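Long-range contacts in thiamine-biosynthesis protein ThiS (Geobacter metallireducens GS-15, PDB 3CWI), which probably serves as the ubiquitin-like sulfur carrier of thiamine biosynthesis, bearing the sulfur destined for the thiazole ring as a C-terminal thiocarboxylate: residues Met1-Asn6 and Asp56-Phe62; Ser17-Leu23 and Phe49-Lys55. One frame throughout, in Å; residues are numbered along the deposited sequence.

Interaction 1 (Met1-Asn6 and Asp56-Phe62)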
HETATM    1  N   MSE A   1     -14.540   3.059   1.057  1.00 35.75           N
HETATM    2  CA  MSE A   1     -13.798   3.523  -0.155  1.00 31.81           C
HETATM    3  C   MSE A   1     -13.344   2.319  -0.976  1.00 22.97           C
HETATM    4  O   MSE A   1     -13.109   1.243  -0.429  1.00 26.42           O
HETATM    5  CB  MSE A   1     -12.577   4.355   0.259  1.00 35.29           C
HETATM    6  CG  MSE A   1     -11.541   3.584   1.062  1.00 34.31           C
HETATM    7 SE   MSE A   1      -9.884   4.570   1.329  1.00 54.83          SE
HETATM    8  CE  MSE A   1      -8.957   4.055  -0.284  1.00 46.95           C
ATOM      9  N   ASN A   2     -13.224   2.508  -2.285  1.00 21.16           N
ATOM     10  CA  ASN A   2     -12.801   1.437  -3.172  1.00 22.75           C
ATOM     11  C   ASN A   2     -11.397   1.661  -3.683  1.00 25.63           C
ATOM     12  O   ASN A   2     -11.023   2.784  -4.016  1.00 24.20           O
ATOM     13  CB  ASN A   2     -13.734   1.318  -4.381  1.00 31.93           C
ATOM     14  CG  ASN A   2     -14.969   0.489  -4.091  1.00 37.82           C
ATOM     15  OD1 ASN A   2     -15.760   0.212  -4.991  1.00 49.41           O
ATOM     16  ND2 ASN A   2     -15.142   0.088  -2.837  1.00 32.45           N
ATOM     17  N   LEU A   3     -10.605   0.598  -3.730  1.00 16.69           N
ATOM     18  CA  LEU A   3      -9.253   0.717  -4.253  1.00 23.38           C
ATOM     19  C   LEU A   3      -8.860  -0.603  -4.873  1.00 19.96           C
ATOM     20  O   LEU A   3      -9.553  -1.608  -4.718  1.00 24.61           O
ATOM     21  CB  LEU A   3      -8.255   1.094  -3.153  1.00 26.44           C
ATOM     22  CG  LEU A   3      -7.994   0.110  -2.016  1.00 30.54           C
ATOM     23  CD1 LEU A   3      -6.726   0.515  -1.271  1.00 28.29           C
ATOM     24  CD2 LEU A   3      -9.185   0.079  -1.079  1.00 28.91           C
ATOM     25  N   THR A   4      -7.760  -0.586  -5.605  1.00 17.55           N
ATOM     26  CA  THR A   4      -7.261  -1.787  -6.247  1.00 17.35           C
ATOM     27  C   THR A   4      -6.012  -2.191  -5.468  1.00 21.36           C
ATOM     28  O   THR A   4      -5.146  -1.358  -5.208  1.00 19.16           O
ATOM     29  CB  THR A   4      -6.892  -1.501  -7.715  1.00 19.66           C
ATOM     30  OG1 THR A   4      -8.025  -0.927  -8.387  1.00 22.76           O
ATOM     31  CG2 THR A   4      -6.493  -2.779  -8.421  1.00 18.54           C
ATOM     32  N   VAL A   5      -5.941  -3.456  -5.069  1.00 12.69           N
ATOM     33  CA  VAL A   5      -4.790  -3.953  -4.326  1.00 18.11           C
ATOM     34  C   VAL A   5      -4.233  -5.149  -5.087  1.00 20.32           C
ATOM     35  O   VAL A   5      -4.922  -6.154  -5.268  1.00 17.58           O
ATOM     36  CB  VAL A   5      -5.187  -4.385  -2.886  1.00 24.50           C
ATOM     37  CG1 VAL A   5      -3.983  -4.975  -2.164  1.00 24.64           C
ATOM     38  CG2 VAL A   5      -5.715  -3.175  -2.111  1.00 18.51           C
ATOM     39  N   ASN A   6      -2.990  -5.024  -5.538  1.00 22.04           N
ATOM     40  CA  ASN A   6      -2.330  -6.073  -6.321  1.00 27.14           C
ATOM     41  C   ASN A   6      -3.193  -6.450  -7.520  1.00 29.17           C
ATOM     42  O   ASN A   6      -3.363  -7.634  -7.843  1.00 23.37           O
ATOM     43  CB  ASN A   6      -2.057  -7.308  -5.467  1.00 31.71           C
ATOM     44  CG  ASN A   6      -1.074  -7.028  -4.352  1.00 34.01           C
ATOM     45  OD1 ASN A   6      -0.112  -6.281  -4.538  1.00 26.26           O
ATOM     46  ND2 ASN A   6      -1.295  -7.643  -3.195  1.00 40.99           N
ATOM     47  N   ASP A  56      -9.979   6.778  -2.558  1.00 22.33           N
ATOM     48  CA  ASP A  56     -10.869   5.984  -3.405  1.00 23.42           C
ATOM     49  C   ASP A  56     -10.347   5.971  -4.841  1.00 20.84           C
ATOM     50  O   ASP A  56      -9.999   7.015  -5.396  1.00 17.31           O
ATOM     51  CB  ASP A  56     -12.286   6.570  -3.383  1.00 27.23           C
ATOM     52  CG  ASP A  56     -13.258   5.782  -4.244  1.00 33.89           C
ATOM     53  OD1 ASP A  56     -13.751   4.728  -3.791  1.00 33.14           O
ATOM     54  OD2 ASP A  56     -13.522   6.212  -5.389  1.00 38.40           O
ATOM     55  N   GLY A  57     -10.279   4.788  -5.437  1.00 18.47           N
ATOM     56  CA  GLY A  57      -9.814   4.681  -6.805  1.00 20.58           C
ATOM     57  C   GLY A  57      -8.318   4.493  -7.008  1.00 20.17           C
ATOM     58  O   GLY A  57      -7.894   4.231  -8.126  1.00 20.40           O
ATOM     59  N   ASP A  58      -7.515   4.620  -5.952  1.00 19.19           N
ATOM     60  CA  ASP A  58      -6.067   4.452  -6.089  1.00 19.06           C
ATOM     61  C   ASP A  58      -5.688   2.975  -6.255  1.00 19.04           C
ATOM     62  O   ASP A  58      -6.445   2.087  -5.858  1.00 17.86           O
ATOM     63  CB  ASP A  58      -5.338   5.036  -4.873  1.00 12.23           C
ATOM     64  CG  ASP A  58      -5.252   6.555  -4.905  1.00 27.04           C
ATOM     65  OD1 ASP A  58      -5.472   7.151  -5.984  1.00 20.56           O
ATOM     66  OD2 ASP A  58      -4.936   7.164  -3.848  1.00 22.61           O
ATOM     67  N   ALA A  59      -4.521   2.723  -6.843  1.00 13.91           N
ATOM     68  CA  ALA A  59      -4.041   1.357  -7.063  1.00 14.86           C
ATOM     69  C   ALA A  59      -2.758   1.126  -6.275  1.00 16.27           C
ATOM     70  O   ALA A  59      -1.749   1.782  -6.516  1.00 17.21           O
ATOM     71  CB  ALA A  59      -3.783   1.125  -8.540  1.00 19.15           C
ATOM     72  N   VAL A  60      -2.797   0.194  -5.335  1.00 13.33           N
ATOM     73  CA  VAL A  60      -1.622  -0.097  -4.538  1.00 15.58           C
ATOM     74  C   VAL A  60      -1.114  -1.498  -4.827  1.00 18.65           C
ATOM     75  O   VAL A  60      -1.894  -2.424  -5.075  1.00 16.30           O
ATOM     76  CB  VAL A  60      -1.929   0.058  -3.032  1.00 18.37           C
ATOM     77  CG1 VAL A  60      -2.396   1.479  -2.752  1.00 21.97           C
ATOM     78  CG2 VAL A  60      -3.007  -0.930  -2.606  1.00 27.41           C
ATOM     79  N   GLU A  61       0.204  -1.650  -4.811  1.00 18.36           N
ATOM     80  CA  GLU A  61       0.817  -2.950  -5.069  1.00 21.77           C
ATOM     81  C   GLU A  61       1.858  -3.259  -4.000  1.00 20.67           C
ATOM     82  O   GLU A  61       2.617  -2.387  -3.585  1.00 16.74           O
ATOM     83  CB  GLU A  61       1.498  -2.939  -6.435  1.00 22.06           C
ATOM     84  CG  GLU A  61       0.588  -2.613  -7.595  1.00 34.74           C
ATOM     85  CD  GLU A  61       1.375  -2.338  -8.862  1.00 43.85           C
ATOM     86  OE1 GLU A  61       2.015  -1.265  -8.949  1.00 55.98           O
ATOM     87  OE2 GLU A  61       1.365  -3.196  -9.764  1.00 48.20           O
ATOM     88  N   PHE A  62       1.878  -4.506  -3.559  1.00 17.32           N
ATOM     89  CA  PHE A  62       2.834  -4.942  -2.560  1.00 22.80           C
ATOM     90  C   PHE A  62       3.781  -5.929  -3.223  1.00 21.95           C
ATOM     91  O   PHE A  62       3.360  -6.985  -3.694  1.00 24.36           O
ATOM     92  CB  PHE A  62       2.107  -5.587  -1.379  1.00 17.51           C
ATOM     93  CG  PHE A  62       1.155  -4.656  -0.684  1.00 23.43           C
ATOM     94  CD1 PHE A  62       1.610  -3.471  -0.128  1.00 18.91           C
ATOM     95  CD2 PHE A  62      -0.202  -4.948  -0.614  1.00 25.84           C
ATOM     96  CE1 PHE A  62       0.732  -2.584   0.485  1.00 20.41           C
ATOM     97  CE2 PHE A  62      -1.091  -4.065  -0.001  1.00 18.12           C
ATOM     98  CZ  PHE A  62      -0.622  -2.890   0.544  1.00 20.83           C
TER
HETATM   99  O   HOH W   1      -8.768   1.648  -8.499  1.00 29.23           O
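The amide of Asn6 meets the Phe62 ring at its edge: ND2 lies near the ring plane, 3.9 Å from CD2, and the two planes stand 80° apart. Val5 CG1 comes to the same ring obliquely, 3.7 Å from CE2. The other end of the Asn6 amide does more specific work. OD1 accepts the backbone N-H of Phe62 in the carbonyl plane at 2.8 Å, in a nearly straight bond, so a side-chain carbonyl extends the ladder where strand 2-5 has ended. That ladder is parallel. Asp58 O receives Thr4 N, Thr4 O receives Val60 N, and Val60 O receives Asn6 N. Toward the N-terminal end of strand 2-5, Asn2 O takes Gly57 N at 2.6 Å, while Asp56, its CG anti to the backbone N (chi1 180°), reaches over to accept Asn2 N at OD1, 2.7 Å away on the anti side of the carboxylate. Gly57 has phi 89°, a backbone shape in which any side chain would collide with the oxygen of Asp56. On the Val5 and Val60 face, the two CG2 methyls touch at 3.6 Å, and Leu3 and Val60 also pack on Val54. On the Thr4 and Ala59 face, a water joins Thr4 OG1 to Gly57 O, its bond to the carbonyl being weak. Asp58 turns its carboxylate to Lys55 N. Main-chain bonding thus fixes the central pairing of strands in this ubiquitin-like sheet, and side-chain oxygens, an amide at one end and a carboxylate at the other, accept the N-H groups beyond the regular ladder.

Interaction 2 (Ser17-Leu23 and Phe49-Lys55)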
ATOM      1  N   SER A  17     -10.026   7.706   3.440  1.00 23.45           N
ATOM      2  CA  SER A  17      -8.635   7.690   3.018  1.00 24.25           C
ATOM      3  C   SER A  17      -7.804   7.076   4.139  1.00 20.41           C
ATOM      4  O   SER A  17      -8.270   6.941   5.273  1.00 22.32           O
ATOM      5  CB  SER A  17      -8.126   9.107   2.736  1.00 26.08           C
ATOM      6  OG  SER A  17      -7.905   9.817   3.942  1.00 34.47           O
ATOM      7  N   LEU A  18      -6.573   6.705   3.812  1.00 21.34           N
ATOM      8  CA  LEU A  18      -5.652   6.110   4.769  1.00 18.46           C
ATOM      9  C   LEU A  18      -4.232   6.365   4.323  1.00 21.29           C
ATOM     10  O   LEU A  18      -3.966   6.460   3.124  1.00 23.31           O
ATOM     11  CB  LEU A  18      -5.861   4.597   4.853  1.00 21.39           C
ATOM     12  CG  LEU A  18      -7.025   4.099   5.705  1.00 22.35           C
ATOM     13  CD1 LEU A  18      -7.227   2.615   5.466  1.00 34.43           C
ATOM     14  CD2 LEU A  18      -6.743   4.381   7.173  1.00 37.15           C
ATOM     15  N   ASN A  19      -3.314   6.490   5.276  1.00 17.62           N
ATOM     16  CA  ASN A  19      -1.924   6.693   4.903  1.00 19.00           C
ATOM     17  C   ASN A  19      -1.367   5.286   4.723  1.00 16.18           C
ATOM     18  O   ASN A  19      -1.984   4.304   5.150  1.00 17.40           O
ATOM     19  CB  ASN A  19      -1.149   7.473   5.977  1.00 20.94           C
ATOM     20  CG  ASN A  19      -1.189   6.809   7.338  1.00 27.45           C
ATOM     21  OD1 ASN A  19      -0.705   5.694   7.518  1.00 16.21           O
ATOM     22  ND2 ASN A  19      -1.760   7.510   8.314  1.00 33.63           N
ATOM     23  N   VAL A  20      -0.219   5.180   4.075  1.00 17.18           N
ATOM     24  CA  VAL A  20       0.371   3.880   3.810  1.00 22.32           C
ATOM     25  C   VAL A  20       0.652   3.065   5.059  1.00 19.58           C
ATOM     26  O   VAL A  20       0.433   1.854   5.073  1.00 16.67           O
ATOM     27  CB  VAL A  20       1.657   4.034   2.988  1.00 19.03           C
ATOM     28  CG1 VAL A  20       2.324   2.680   2.791  1.00 17.68           C
ATOM     29  CG2 VAL A  20       1.324   4.658   1.652  1.00 17.73           C
ATOM     30  N   THR A  21       1.139   3.729   6.102  1.00 17.05           N
ATOM     31  CA  THR A  21       1.427   3.047   7.353  1.00 22.85           C
ATOM     32  C   THR A  21       0.187   2.345   7.891  1.00 20.26           C
ATOM     33  O   THR A  21       0.241   1.180   8.290  1.00 17.93           O
ATOM     34  CB  THR A  21       1.942   4.028   8.401  1.00 21.96           C
ATOM     35  OG1 THR A  21       3.112   4.679   7.893  1.00 23.66           O
ATOM     36  CG2 THR A  21       2.286   3.291   9.687  1.00 29.23           C
ATOM     37  N   GLU A  22      -0.940   3.044   7.886  1.00 20.23           N
ATOM     38  CA  GLU A  22      -2.173   2.451   8.386  1.00 16.48           C
ATOM     39  C   GLU A  22      -2.621   1.301   7.483  1.00 19.72           C
ATOM     40  O   GLU A  22      -3.127   0.288   7.967  1.00 17.02           O
ATOM     41  CB  GLU A  22      -3.284   3.501   8.462  1.00 20.61           C
ATOM     42  CG  GLU A  22      -2.983   4.656   9.407  1.00 27.72           C
ATOM     43  CD  GLU A  22      -4.013   5.760   9.287  1.00 38.77           C
ATOM     44  OE1 GLU A  22      -4.275   6.198   8.143  1.00 31.90           O
ATOM     45  OE2 GLU A  22      -4.547   6.205  10.326  1.00 42.00           O
ATOM     46  N   LEU A  23      -2.416   1.458   6.176  1.00 15.24           N
ATOM     47  CA  LEU A  23      -2.805   0.438   5.199  1.00 14.64           C
ATOM     48  C   LEU A  23      -2.059  -0.873   5.411  1.00 17.75           C
ATOM     49  O   LEU A  23      -2.659  -1.948   5.423  1.00 18.50           O
ATOM     50  CB  LEU A  23      -2.528   0.939   3.773  1.00 20.39           C
ATOM     51  CG  LEU A  23      -3.479   0.547   2.648  1.00 23.49           C
ATOM     52  CD1 LEU A  23      -2.774   0.762   1.326  1.00 20.30           C
ATOM     53  CD2 LEU A  23      -3.929  -0.890   2.778  1.00 36.09           C
ATOM     54  N   PHE A  49       5.775   6.963   4.278  1.00 23.73           N
ATOM     55  CA  PHE A  49       4.585   6.148   4.481  1.00 25.13           C
ATOM     56  C   PHE A  49       3.525   6.840   5.339  1.00 24.45           C
ATOM     57  O   PHE A  49       2.331   6.691   5.084  1.00 20.50           O
ATOM     58  CB  PHE A  49       4.965   4.801   5.107  1.00 26.20           C
ATOM     59  CG  PHE A  49       5.482   3.787   4.120  1.00 25.49           C
ATOM     60  CD1 PHE A  49       5.781   4.148   2.810  1.00 23.95           C
ATOM     61  CD2 PHE A  49       5.678   2.464   4.507  1.00 23.19           C
ATOM     62  CE1 PHE A  49       6.273   3.209   1.900  1.00 20.80           C
ATOM     63  CE2 PHE A  49       6.170   1.515   3.605  1.00 25.15           C
ATOM     64  CZ  PHE A  49       6.465   1.895   2.300  1.00 19.78           C
ATOM     65  N   ASP A  50       3.944   7.606   6.345  1.00 22.77           N
ATOM     66  CA  ASP A  50       2.966   8.285   7.192  1.00 28.80           C
ATOM     67  C   ASP A  50       2.257   9.436   6.487  1.00 24.30           C
ATOM     68  O   ASP A  50       1.111   9.758   6.816  1.00 28.82           O
ATOM     69  CB  ASP A  50       3.611   8.830   8.472  1.00 31.15           C
ATOM     70  CG  ASP A  50       4.108   7.737   9.393  1.00 39.15           C
ATOM     71  OD1 ASP A  50       3.414   6.706   9.548  1.00 36.95           O
ATOM     72  OD2 ASP A  50       5.198   7.916   9.981  1.00 38.24           O
ATOM     73  N   ALA A  51       2.933  10.057   5.524  1.00 15.60           N
ATOM     74  CA  ALA A  51       2.364  11.196   4.801  1.00 27.59           C
ATOM     75  C   ALA A  51       1.628  10.843   3.508  1.00 20.42           C
ATOM     76  O   ALA A  51       0.705  11.548   3.097  1.00 23.02           O
ATOM     77  CB  ALA A  51       3.460  12.213   4.504  1.00 27.36           C
ATOM     78  N   THR A  52       2.040   9.754   2.876  1.00 20.71           N
ATOM     79  CA  THR A  52       1.432   9.319   1.631  1.00 22.31           C
ATOM     80  C   THR A  52       0.038   8.769   1.898  1.00 21.37           C
ATOM     81  O   THR A  52      -0.151   7.892   2.745  1.00 19.23           O
ATOM     82  CB  THR A  52       2.310   8.254   0.953  1.00 21.31           C
ATOM     83  OG1 THR A  52       3.640   8.769   0.808  1.00 22.10           O
ATOM     84  CG2 THR A  52       1.764   7.900  -0.420  1.00 19.73           C
ATOM     85  N   THR A  53      -0.941   9.278   1.162  1.00 16.25           N
ATOM     86  CA  THR A  53      -2.315   8.852   1.367  1.00 23.06           C
ATOM     87  C   THR A  53      -2.937   8.120   0.183  1.00 21.25           C
ATOM     88  O   THR A  53      -2.720   8.477  -0.975  1.00 19.71           O
ATOM     89  CB  THR A  53      -3.195  10.063   1.712  1.00 30.39           C
ATOM     90  OG1 THR A  53      -2.503  10.893   2.657  1.00 36.34           O
ATOM     91  CG2 THR A  53      -4.503   9.604   2.327  1.00 34.63           C
ATOM     92  N   VAL A  54      -3.715   7.094   0.501  1.00 19.99           N
ATOM     93  CA  VAL A  54      -4.407   6.296  -0.498  1.00 19.11           C
ATOM     94  C   VAL A  54      -5.874   6.676  -0.437  1.00 19.68           C
ATOM     95  O   VAL A  54      -6.482   6.642   0.630  1.00 25.12           O
ATOM     96  CB  VAL A  54      -4.254   4.792  -0.205  1.00 27.27           C
ATOM     97  CG1 VAL A  54      -4.912   3.983  -1.310  1.00 28.60           C
ATOM     98  CG2 VAL A  54      -2.775   4.436  -0.081  1.00 23.74           C
ATOM     99  N   LYS A  55      -6.442   7.053  -1.579  1.00 21.08           N
ATOM    100  CA  LYS A  55      -7.846   7.455  -1.620  1.00 23.18           C
ATOM    101  C   LYS A  55      -8.668   6.555  -2.537  1.00 27.77           C
ATOM    102  O   LYS A  55      -8.129   5.668  -3.197  1.00 17.73           O
ATOM    103  CB  LYS A  55      -7.946   8.910  -2.089  1.00 25.46           C
ATOM    104  CG  LYS A  55      -7.106   9.873  -1.253  1.00 33.13           C
ATOM    105  CD  LYS A  55      -7.186  11.301  -1.779  1.00 41.39           C
ATOM    106  CE  LYS A  55      -6.317  12.245  -0.951  1.00 36.77           C
ATOM    107  NZ  LYS A  55      -6.401  13.644  -1.438  1.00 38.58           N
TER
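A short antiparallel ribbon that runs straight into a capped helix start joins Ser17-Leu23 to Phe49-Lys55. Leu18 and Val54 form its hydrogen-bonded pair: Val54 N reaches Leu18 O at 2.7 Å and 178°, and Leu18 N returns a longer bond to Val54 O. Next comes Asn19, whose CG sits between its backbone N and carbonyl carbon (chi1 57°); this places OD1 to accept Glu22 N at 2.7 Å, while Glu22 OE1 takes Asn19 N through its anti lone pair. An alanine here would remove the amide, and Glu22 N would probably be left without its capping acceptor, freeing the first turn to fray. Val20 N bonds Thr52 O, and its CG1 lies over one face of the Phe49 ring, 3.7 Å from the centroid, a CH-pi contact; CG2 rests beside Thr52 CB. Thr21 OG1 donates to Asp50 OD1 at 2.6 Å, approaching from above the carboxylate plane. Farther along, Leu23 CD1 packs against Val54 CG2 at about a right angle between the side chains, and Leu44 covers Val20 and Phe49. The reciprocal bonds of Asn19 and Glu22 are those of a classic capping box, here opening helix 20-26 of a ubiquitin-like fold.

Overall arrangement
From the N terminus, strand 2-5 leads through the hairpin with strand 8-11 to strand 17-19 and helix 20-26, and only near the end of the fold does the chain return to both. Interaction 2 closes the inner loop when residues 49-55 return to strand 17-19 and the start of helix 20-26; interaction 1 closes the outer one with the residues that follow at once, so the contacts nest. Strands 53-55 and 59-63 follow one another, carrying the chain from the small two-stranded sheet into the five-stranded one. With centres 11 Å apart, the contacts touch where the selenomethionine Met1 packs on Ser17 and Lys55 and where Val60 meets Val54.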